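Local coordinates for uncharacterized GST-like proteinprotein (PDB 3IC8) that is of unknown function but has the glutathione S-transferase family architecture, a thioredoxin-like N-terminal domain joined to an all-helical C-terminal domain, and may therefore bind glutathione, at residues F89-L94 with A177-D182; S100-H105 with H154-F159; R162-L167 with D203-V208; G170-F175 with L212-G217. One frame throughout, in Å; residues are numbered along the deposited sequence.

Contact 1. Residues F89-L94 with A177-D182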
# COMPACT_ATOMS: atom_id res chain seq x y z
N PHE A 89 1.15 -14.53 29.70
CA PHE A 89 0.08 -14.12 30.57
C PHE A 89 -0.47 -12.76 30.22
O PHE A 89 -1.64 -12.56 30.21
CB PHE A 89 0.57 -14.11 32.00
CG PHE A 89 -0.40 -13.62 32.98
CD1 PHE A 89 -1.35 -14.44 33.47
CD2 PHE A 89 -0.36 -12.34 33.42
CE1 PHE A 89 -2.21 -14.01 34.35
CE2 PHE A 89 -1.23 -11.92 34.30
CZ PHE A 89 -2.15 -12.75 34.77
N ALA A 90 0.41 -11.84 29.94
CA ALA A 90 0.00 -10.50 29.60
C ALA A 90 -0.81 -10.42 28.33
O ALA A 90 -1.77 -9.70 28.26
CB ALA A 90 1.20 -9.63 29.52
N VAL A 91 -0.39 -11.16 27.33
CA VAL A 91 -1.10 -11.26 26.08
C VAL A 91 -2.46 -11.91 26.18
O VAL A 91 -3.41 -11.44 25.64
CB VAL A 91 -0.24 -11.95 25.04
CG1 VAL A 91 -1.03 -12.42 23.89
CG2 VAL A 91 0.78 -11.06 24.57
N ALA A 92 -2.55 -13.00 26.91
CA ALA A 92 -3.80 -13.65 27.06
C ALA A 92 -4.79 -12.77 27.76
O ALA A 92 -5.93 -12.73 27.40
CB ALA A 92 -3.63 -14.89 27.79
N GLY A 93 -4.34 -12.07 28.79
CA GLY A 93 -5.18 -11.16 29.52
C GLY A 93 -5.66 -10.01 28.69
O GLY A 93 -6.79 -9.69 28.73
N LEU A 94 -4.79 -9.39 27.93
CA LEU A 94 -5.20 -8.30 27.08
C LEU A 94 -6.21 -8.73 26.02
O LEU A 94 -7.15 -8.03 25.75
CB LEU A 94 -3.99 -7.66 26.45
CG LEU A 94 -4.28 -6.33 25.83
CD1 LEU A 94 -4.67 -5.35 26.85
CD2 LEU A 94 -3.15 -5.84 24.99
N ALA A 177 6.33 -7.70 19.11
CA ALA A 177 5.95 -8.68 18.15
C ALA A 177 4.46 -8.84 18.15
O ALA A 177 3.80 -8.54 19.10
CB ALA A 177 6.60 -9.96 18.47
N PRO A 178 3.93 -9.34 17.07
CA PRO A 178 2.51 -9.58 16.94
C PRO A 178 2.03 -10.70 17.85
O PRO A 178 2.76 -11.55 18.22
CB PRO A 178 2.36 -9.95 15.48
CG PRO A 178 3.64 -10.32 15.05
CD PRO A 178 4.63 -9.62 15.82
N SER A 179 0.77 -10.65 18.19
CA SER A 179 0.20 -11.58 19.12
C SER A 179 -1.27 -11.76 18.84
O SER A 179 -1.82 -11.08 18.05
CB SER A 179 0.45 -11.17 20.56
OG SER A 179 0.34 -9.80 20.78
N ILE A 180 -1.88 -12.68 19.54
CA ILE A 180 -3.29 -12.95 19.44
C ILE A 180 -4.03 -11.71 19.88
O ILE A 180 -5.11 -11.46 19.46
CB ILE A 180 -3.68 -14.20 20.24
CG1 ILE A 180 -5.16 -14.51 20.11
CG2 ILE A 180 -3.41 -14.03 21.66
CD1 ILE A 180 -5.60 -14.81 18.76
N ALA A 181 -3.39 -10.94 20.73
CA ALA A 181 -3.95 -9.70 21.19
C ALA A 181 -4.16 -8.66 20.10
O ALA A 181 -5.11 -7.94 20.16
CB ALA A 181 -3.16 -9.14 22.32
N ASP A 182 -3.29 -8.59 19.12
CA ASP A 182 -3.48 -7.64 18.05
C ASP A 182 -4.76 -7.96 17.33
O ASP A 182 -5.52 -7.10 16.99
CB ASP A 182 -2.33 -7.72 17.04
CG ASP A 182 -1.03 -7.27 17.60
OD1 ASP A 182 -0.86 -6.07 17.71
OD2 ASP A 182 -0.18 -8.10 17.92
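Val91 CA and Ala181 CA come within 5.9 Å of each other, the closest CA pair between 89-94 and 177-182, where helix 88-110 passes the start of helix 180-193. Each of these residues directs its CB at the opposing segment, and the small Ala181 allows its CB to settle 4.0 Å from Val91 O. Both methyls of Val91 reach Ser179, and CG1 also meets Ile180. With CG1 anti to the backbone N (chi1 164°), that branch reaches CG2 of Ile180 at 3.6 Å and lies 3.9 Å from Ser179 CB. The other branch, CG2, lies 4.0 Å from Ser179 OG. Ile180 touches only through its short branch; the longer one leads away, and the residue also packs on Met21 and Ala70 of the thioredoxin-like domain. Residues Ser179 to Asp182 match the Ser-x-x-Asp signature with which the glutathione S-transferase C-terminal domain starts this helix. One element of it is clear here: Ser179 N donates to Asp182 OD2 at 2.7 Å, with the oxygen met nearly head-on from beyond its C-O bond and an N-H...O angle of 141°. The second carboxylate oxygen, OD1, is held by Leu174 N and Trp211 NE1, which fixes the rotation of the buried group. One turn beyond Val91, Leu94 CD2 approaches Ala181 CB at 4.2 Å, and Phe175 packs against both Leu94 and Val91 CG2.

Contact 2. Residues S100-H105 with H154-F159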
# COMPACT_ATOMS: atom_id res chain seq x y z
N SER A 100 -13.92 -9.09 25.42
CA SER A 100 -15.12 -8.77 26.13
C SER A 100 -15.46 -7.30 26.20
O SER A 100 -16.39 -6.88 25.57
CB SER A 100 -15.05 -9.33 27.52
OG SER A 100 -13.86 -8.95 28.12
N VAL A 101 -14.73 -6.51 26.97
CA VAL A 101 -15.06 -5.11 27.16
C VAL A 101 -14.98 -4.29 25.90
O VAL A 101 -15.87 -3.55 25.59
CB VAL A 101 -14.09 -4.47 28.17
CG1 VAL A 101 -14.14 -3.01 28.12
CG2 VAL A 101 -14.39 -4.91 29.52
N LEU A 102 -13.89 -4.40 25.19
CA LEU A 102 -13.70 -3.65 23.98
C LEU A 102 -14.65 -4.00 22.86
O LEU A 102 -15.12 -3.15 22.17
CB LEU A 102 -12.26 -3.77 23.52
CG LEU A 102 -11.66 -2.58 22.80
CD1 LEU A 102 -11.85 -1.30 23.52
CD2 LEU A 102 -10.25 -2.84 22.58
N PHE A 103 -14.88 -5.28 22.69
CA PHE A 103 -15.76 -5.82 21.70
C PHE A 103 -17.17 -5.37 21.93
O PHE A 103 -17.88 -5.09 21.02
CB PHE A 103 -15.68 -7.34 21.75
CG PHE A 103 -16.60 -8.05 20.81
CD1 PHE A 103 -16.21 -8.36 19.55
CD2 PHE A 103 -17.84 -8.42 21.20
CE1 PHE A 103 -17.04 -8.98 18.72
CE2 PHE A 103 -18.66 -9.05 20.35
CZ PHE A 103 -18.26 -9.34 19.12
N LEU A 104 -17.58 -5.34 23.18
CA LEU A 104 -18.88 -4.91 23.53
C LEU A 104 -19.15 -3.48 23.18
O LEU A 104 -20.17 -3.17 22.67
CB LEU A 104 -19.09 -5.13 25.01
CG LEU A 104 -20.43 -4.73 25.56
CD1 LEU A 104 -21.51 -5.27 24.70
CD2 LEU A 104 -20.55 -5.30 26.88
N HIS A 105 -18.20 -2.61 23.44
CA HIS A 105 -18.34 -1.24 23.05
C HIS A 105 -18.41 -1.09 21.56
O HIS A 105 -19.20 -0.35 21.06
CB HIS A 105 -17.14 -0.46 23.54
CG HIS A 105 -17.10 -0.28 25.01
ND1 HIS A 105 -17.34 0.92 25.62
CD2 HIS A 105 -16.87 -1.16 25.99
CE1 HIS A 105 -17.27 0.78 26.92
NE2 HIS A 105 -16.98 -0.48 27.17
N HIS A 154 -19.33 7.52 26.00
CA HIS A 154 -18.59 8.20 27.03
C HIS A 154 -17.27 7.55 27.32
O HIS A 154 -16.30 8.19 27.52
CB HIS A 154 -19.47 8.17 28.25
CG HIS A 154 -18.90 8.83 29.46
ND1 HIS A 154 -18.44 8.13 30.53
CD2 HIS A 154 -18.76 10.13 29.78
CE1 HIS A 154 -18.02 8.96 31.46
NE2 HIS A 154 -18.21 10.18 31.02
N GLN A 155 -17.27 6.24 27.39
CA GLN A 155 -16.08 5.45 27.60
C GLN A 155 -15.05 5.30 26.49
O GLN A 155 -13.90 5.13 26.75
CB GLN A 155 -16.41 4.12 28.25
CG GLN A 155 -16.93 4.30 29.62
CD GLN A 155 -17.30 3.03 30.29
OE1 GLN A 155 -17.36 2.01 29.66
NE2 GLN A 155 -17.53 3.09 31.57
N TRP A 156 -15.50 5.36 25.24
CA TRP A 156 -14.71 4.91 24.12
C TRP A 156 -13.42 5.65 23.90
O TRP A 156 -12.44 5.10 23.51
CB TRP A 156 -15.54 4.91 22.86
CG TRP A 156 -14.81 4.47 21.69
CD1 TRP A 156 -14.30 5.23 20.74
CD2 TRP A 156 -14.48 3.14 21.36
NE1 TRP A 156 -13.68 4.49 19.82
CE2 TRP A 156 -13.77 3.18 20.18
CE3 TRP A 156 -14.71 1.91 21.95
CZ2 TRP A 156 -13.31 2.05 19.56
CZ3 TRP A 156 -14.26 0.81 21.35
CH2 TRP A 156 -13.56 0.88 20.17
N PRO A 157 -13.47 6.94 24.12
CA PRO A 157 -12.33 7.80 23.93
C PRO A 157 -11.20 7.49 24.87
O PRO A 157 -10.07 7.71 24.54
CB PRO A 157 -12.93 9.16 24.18
CG PRO A 157 -14.25 9.01 23.86
CD PRO A 157 -14.68 7.71 24.29
N THR A 158 -11.51 7.01 26.05
CA THR A 158 -10.48 6.65 26.97
C THR A 158 -9.65 5.54 26.40
O THR A 158 -8.46 5.60 26.44
CB THR A 158 -11.08 6.21 28.30
OG1 THR A 158 -11.67 7.32 28.95
CG2 THR A 158 -10.07 5.67 29.17
N PHE A 159 -10.28 4.51 25.86
CA PHE A 159 -9.55 3.41 25.26
C PHE A 159 -8.77 3.77 24.03
O PHE A 159 -7.69 3.32 23.86
CB PHE A 159 -10.46 2.25 24.87
CG PHE A 159 -11.41 1.80 25.91
CD1 PHE A 159 -10.99 1.43 27.14
CD2 PHE A 159 -12.73 1.68 25.61
CE1 PHE A 159 -11.87 1.00 28.05
CE2 PHE A 159 -13.59 1.25 26.51
CZ PHE A 159 -13.16 0.92 27.74
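His105 and Phe159 form a T-shaped pair between helices 88-110 and 149-167, two members of the all-helical C-terminal domain of the glutathione S-transferase fold. The ring centroids are 5.1 Å apart and the planes stand at 87°. Phe159 supplies the edge: its CE2 sits over the middle of the imidazole, 3.7 Å above the plane. The imidazole is put there by a chi1 of -70°, which sets CG beside the backbone N and opposite the carbonyl carbon. Its orientation about chi2 is uncertain by a half-turn, but the plane of the ring is not affected. The amide of Gln155, at the end of a chain extended beyond CG, lies nearly coplanar with that ring and brings OE1 to its edge. The axes of 100-105 and 154-159 approach to 10.9 Å and cross at -126°, a separation bridged by these large side chains. Helix 149-167 is kinked at Pro157, whose N has no hydrogen to donate, and Thr158 N bonds to Gln155 O three residues back instead of four. The indole of Trp156 meets the base of His105 obliquely, with His105 CB 3.7 Å from Trp156 CE3; it also packs on Leu189 and Leu192 and meets Phe201 edge-to-face. Val101 adds a single methyl, CG1, 4.1 Å from Phe159 CZ. Leu102 CD1 touches both aromatic residues, 3.9 Å from Trp156 CZ3 and 3.7 Å from Phe159 CD2.

Contact 3. Residues R162-L167 with D203-V208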
# COMPACT_ATOMS: atom_id res chain seq x y z
N ARG A 162 -5.61 6.02 24.66
CA ARG A 162 -4.58 5.22 25.26
C ARG A 162 -3.85 4.43 24.22
O ARG A 162 -2.66 4.37 24.23
CB ARG A 162 -5.20 4.32 26.31
CG ARG A 162 -4.89 4.68 27.73
CD ARG A 162 -6.09 4.92 28.59
NE ARG A 162 -6.53 3.75 29.32
CZ ARG A 162 -7.10 3.75 30.51
NH1 ARG A 162 -7.30 4.85 31.17
NH2 ARG A 162 -7.46 2.63 31.05
N LEU A 163 -4.59 3.82 23.32
CA LEU A 163 -4.02 3.06 22.23
C LEU A 163 -3.22 3.92 21.29
O LEU A 163 -2.19 3.52 20.85
CB LEU A 163 -5.08 2.30 21.49
CG LEU A 163 -4.64 1.39 20.36
CD1 LEU A 163 -3.76 0.31 20.83
CD2 LEU A 163 -5.81 0.83 19.69
N GLU A 164 -3.71 5.12 21.03
CA GLU A 164 -3.03 6.14 20.26
C GLU A 164 -1.75 6.59 20.91
O GLU A 164 -0.77 6.72 20.27
CB GLU A 164 -3.95 7.32 20.01
CG GLU A 164 -3.36 8.50 19.26
CD GLU A 164 -2.93 8.17 17.86
OE1 GLU A 164 -3.35 7.16 17.35
OE2 GLU A 164 -2.15 8.91 17.25
N SER A 165 -1.76 6.77 22.22
CA SER A 165 -0.56 7.09 22.94
C SER A 165 0.52 6.02 22.85
O SER A 165 1.65 6.34 22.73
CB SER A 165 -0.88 7.31 24.40
OG SER A 165 -1.22 8.63 24.65
N GLN A 166 0.19 4.76 22.97
CA GLN A 166 1.16 3.71 22.79
C GLN A 166 1.75 3.56 21.38
O GLN A 166 2.91 3.33 21.23
CB GLN A 166 0.57 2.40 23.26
CG GLN A 166 1.32 1.23 22.79
CD GLN A 166 1.07 0.00 23.58
OE1 GLN A 166 1.45 -1.06 23.17
NE2 GLN A 166 0.41 0.14 24.70
N LEU A 167 0.91 3.67 20.37
CA LEU A 167 1.32 3.52 18.99
C LEU A 167 2.16 4.65 18.42
O LEU A 167 2.93 4.45 17.54
CB LEU A 167 0.13 3.20 18.11
CG LEU A 167 -0.48 1.83 18.36
CD1 LEU A 167 -1.71 1.61 17.61
CD2 LEU A 167 0.47 0.78 18.07
N ASP A 203 -10.69 6.32 12.86
CA ASP A 203 -9.88 7.17 12.00
C ASP A 203 -9.34 8.44 12.66
O ASP A 203 -8.39 9.01 12.21
CB ASP A 203 -10.61 7.46 10.69
CG ASP A 203 -10.72 6.24 9.80
OD1 ASP A 203 -10.05 5.27 10.05
OD2 ASP A 203 -11.49 6.25 8.86
N ASP A 204 -9.98 8.84 13.75
CA ASP A 204 -9.60 9.99 14.54
C ASP A 204 -8.30 9.80 15.27
O ASP A 204 -7.74 10.74 15.75
CB ASP A 204 -10.66 10.33 15.54
CG ASP A 204 -11.77 11.07 14.94
OD1 ASP A 204 -12.66 11.50 15.65
OD2 ASP A 204 -11.75 11.20 13.73
N TYR A 205 -7.85 8.57 15.37
CA TYR A 205 -6.57 8.32 15.94
C TYR A 205 -5.71 7.70 14.90
O TYR A 205 -5.86 6.57 14.56
CB TYR A 205 -6.74 7.38 17.10
CG TYR A 205 -7.90 7.76 17.94
CD1 TYR A 205 -9.17 7.42 17.58
CD2 TYR A 205 -7.73 8.49 19.08
CE1 TYR A 205 -10.21 7.77 18.31
CE2 TYR A 205 -8.78 8.84 19.82
CZ TYR A 205 -10.02 8.47 19.44
OH TYR A 205 -11.10 8.82 20.18
N PRO A 206 -4.81 8.49 14.37
CA PRO A 206 -4.04 8.12 13.20
C PRO A 206 -3.14 6.95 13.38
O PRO A 206 -3.05 6.17 12.48
CB PRO A 206 -3.22 9.36 12.97
CG PRO A 206 -4.07 10.40 13.46
CD PRO A 206 -4.62 9.89 14.69
N SER A 207 -2.48 6.86 14.51
CA SER A 207 -1.57 5.78 14.82
C SER A 207 -2.28 4.47 14.86
O SER A 207 -1.75 3.48 14.47
CB SER A 207 -0.93 6.01 16.16
OG SER A 207 0.18 6.83 16.04
N VAL A 208 -3.48 4.47 15.38
CA VAL A 208 -4.31 3.31 15.42
C VAL A 208 -4.69 2.80 14.05
O VAL A 208 -4.70 1.63 13.80
CB VAL A 208 -5.53 3.61 16.22
CG1 VAL A 208 -6.31 2.38 16.47
CG2 VAL A 208 -5.14 4.21 17.49
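The Glu164 carboxylate meets the amide groups at the start of helix 206-216 through several weak hydrogen bonds. This is an acidic group supplied from another helix to a helix N terminus, within the C-terminal helical domain of the glutathione S-transferase family; Tyr205 occupies the N-cap position. Ser207 N shares its hydrogen between both oxygens, 3.0 Å from Glu164 OE1 at a bent 123° and 3.4 Å from Glu164 OE2 at a straighter 158°. Val208 N adds a weak bond of 3.3 Å to Glu164 OE1. The Ser207 hydroxyl also takes part, its OG donating weakly to Glu164 OE2 over 3.3 Å. The backbone amides and the helix dipole would be expected to stabilise the negative charge. The reach depends on a bend at chi2 (63°), which turns the end of the glutamate chain toward these amides. Around this polar site, Tyr205 sets its CB, with CD2 of its ring, against Glu164 CB, which approaches the ring obliquely; the rest of the ring heads elsewhere. Pro206 brings its CD close to the carboxylate. Before the helix, Asp203 hydrogen-bonds Tyr9 and Ser36 of a second subunit and also forms a salt bridge with Lys193 of its own chain. The backbones are closest between Leu167 CA and Ser207 CA, 5.6 Å apart. There Leu167 CB packs 3.6 Å from Ser207 CB, and its CD1 reaches over to the helix backbone, 3.8 Å from Val208 CA. One turn earlier, Leu163 and Val208 cross at about a right angle, with Leu163 CD2 3.6 Å from Val208 CG1.

Contact 4. Residues G170-F175 with L212-G217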
# COMPACT_ATOMS: atom_id res chain seq x y z
N GLY A 170 5.74 4.32 17.53
CA GLY A 170 6.29 3.58 16.43
C GLY A 170 6.51 2.09 16.57
O GLY A 170 7.15 1.51 15.74
N GLY A 171 5.96 1.49 17.62
CA GLY A 171 5.98 0.05 17.76
C GLY A 171 5.08 -0.58 16.74
O GLY A 171 4.03 -0.08 16.48
N ASP A 172 5.51 -1.66 16.13
CA ASP A 172 4.70 -2.28 15.11
C ASP A 172 3.38 -2.85 15.61
O ASP A 172 2.37 -2.73 14.98
CB ASP A 172 5.51 -3.32 14.34
CG ASP A 172 6.36 -2.69 13.28
OD1 ASP A 172 5.90 -1.78 12.63
OD2 ASP A 172 7.50 -3.10 13.10
N PHE A 173 3.43 -3.49 16.76
CA PHE A 173 2.34 -4.23 17.32
C PHE A 173 2.21 -3.96 18.80
O PHE A 173 3.01 -3.28 19.37
CB PHE A 173 2.50 -5.70 17.04
CG PHE A 173 2.51 -6.04 15.61
CD1 PHE A 173 3.68 -6.18 14.94
CD2 PHE A 173 1.36 -6.22 14.93
CE1 PHE A 173 3.69 -6.49 13.65
CE2 PHE A 173 1.39 -6.53 13.64
CZ PHE A 173 2.55 -6.66 13.00
N LEU A 174 1.16 -4.48 19.41
CA LEU A 174 0.83 -4.17 20.78
C LEU A 174 1.87 -4.63 21.79
O LEU A 174 2.11 -3.99 22.76
CB LEU A 174 -0.55 -4.70 21.15
CG LEU A 174 -1.76 -4.18 20.40
CD1 LEU A 174 -2.93 -4.89 20.83
CD2 LEU A 174 -1.95 -2.77 20.63
N PHE A 175 2.47 -5.77 21.53
CA PHE A 175 3.46 -6.31 22.40
C PHE A 175 4.81 -6.37 21.75
O PHE A 175 5.58 -7.21 22.07
CB PHE A 175 3.06 -7.68 22.88
CG PHE A 175 2.06 -7.66 23.94
CD1 PHE A 175 0.73 -7.69 23.66
CD2 PHE A 175 2.43 -7.62 25.25
CE1 PHE A 175 -0.17 -7.69 24.63
CE2 PHE A 175 1.51 -7.61 26.21
CZ PHE A 175 0.22 -7.64 25.90
N LEU A 212 -3.89 -0.71 12.49
CA LEU A 212 -5.00 -1.56 12.17
C LEU A 212 -4.87 -2.17 10.79
O LEU A 212 -5.15 -3.32 10.61
CB LEU A 212 -6.31 -0.83 12.35
CG LEU A 212 -7.55 -1.54 11.89
CD1 LEU A 212 -7.79 -2.78 12.63
CD2 LEU A 212 -8.71 -0.69 11.97
N ASP A 213 -4.43 -1.39 9.82
CA ASP A 213 -4.24 -1.87 8.47
C ASP A 213 -3.16 -2.90 8.41
O ASP A 213 -3.21 -3.81 7.64
CB ASP A 213 -3.99 -0.74 7.50
CG ASP A 213 -5.20 0.09 7.29
OD1 ASP A 213 -6.29 -0.41 7.53
OD2 ASP A 213 -5.08 1.25 6.91
N ARG A 214 -2.16 -2.74 9.23
CA ARG A 214 -1.12 -3.71 9.32
C ARG A 214 -1.62 -5.06 9.82
O ARG A 214 -1.26 -6.07 9.30
CB ARG A 214 -0.07 -3.18 10.27
CG ARG A 214 1.29 -3.69 10.07
CD ARG A 214 2.19 -3.29 11.20
NE ARG A 214 2.74 -1.99 10.98
CZ ARG A 214 2.56 -0.94 11.76
NH1 ARG A 214 1.85 -1.03 12.87
NH2 ARG A 214 3.11 0.20 11.43
N VAL A 215 -2.43 -5.05 10.85
CA VAL A 215 -2.99 -6.26 11.40
C VAL A 215 -3.94 -6.97 10.46
O VAL A 215 -3.97 -8.15 10.42
CB VAL A 215 -3.63 -6.01 12.75
CG1 VAL A 215 -4.08 -7.26 13.35
CG2 VAL A 215 -2.66 -5.38 13.66
N LEU A 216 -4.74 -6.21 9.74
CA LEU A 216 -5.67 -6.72 8.74
C LEU A 216 -4.96 -7.28 7.53
O LEU A 216 -5.47 -8.09 6.83
CB LEU A 216 -6.64 -5.63 8.33
CG LEU A 216 -7.97 -5.42 9.04
CD1 LEU A 216 -8.03 -6.03 10.34
CD2 LEU A 216 -8.28 -3.99 9.17
N GLY A 217 -3.74 -6.84 7.30
CA GLY A 217 -2.93 -7.18 6.17
C GLY A 217 -2.33 -8.55 6.14
O GLY A 217 -1.79 -8.95 5.14
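Arg214 is the first residue of 212-217 to meet the loop 170-175, and it does so along much of its side chain. Its CD lies 3.8 Å from Phe173 CZ, approaching the ring obliquely. Beyond CD, a bend at chi3 (-85°) turns the guanidinium toward Asp172. That group and the carboxylate are strongly inclined, with planes 62° apart, and Asp172 OD1 sits over one face, 3.4 Å above the plane and displaced toward its rim. The salt bridge, 3.6 Å from OD1 to Arg214 NE, is therefore electrostatic: no N-H points at the oxygen. Arg214 NH1 also comes within 2.8 Å of Asp172 O. Next in sequence, Val215 places CG2 at the edge of the Phe173 ring, 4.2 Å from CE2, and it packs as well on Phe183 and Ala186 of helix 180-193. The loop thus packs on the C-terminal part of helix 206-216 within the C-terminal helical domain. The loop also adjoins a third subunit, where Asp172 packs on Asp225 and Phe173 on Ser224 of that chain. Because the attraction between Asp172 and Arg214 is one of charge without a directed N-H, it should depend more on distance than on exact orientation.

From the N terminus, helix 88-110 opens contact 1 and then contact 2. Contact 2 closes first, on helix 149-167, and is nested within the loop that contact 1 closes at helix 180-193. Contacts 3 and 4 open in turn after contact 2 has closed, so both are in series with it. Each begins inside the loop of contact 1 and closes beyond it on 203-208 and 212-217, so both cross contact 1 and also each other. Asp182 and Leu174 join contacts 1 and 4, Leu163 and Leu174 join contacts 3 and 4, and Tyr205 touches Pro157 between contacts 2 and 3. Together they connect the successive helices of the C-terminal domain.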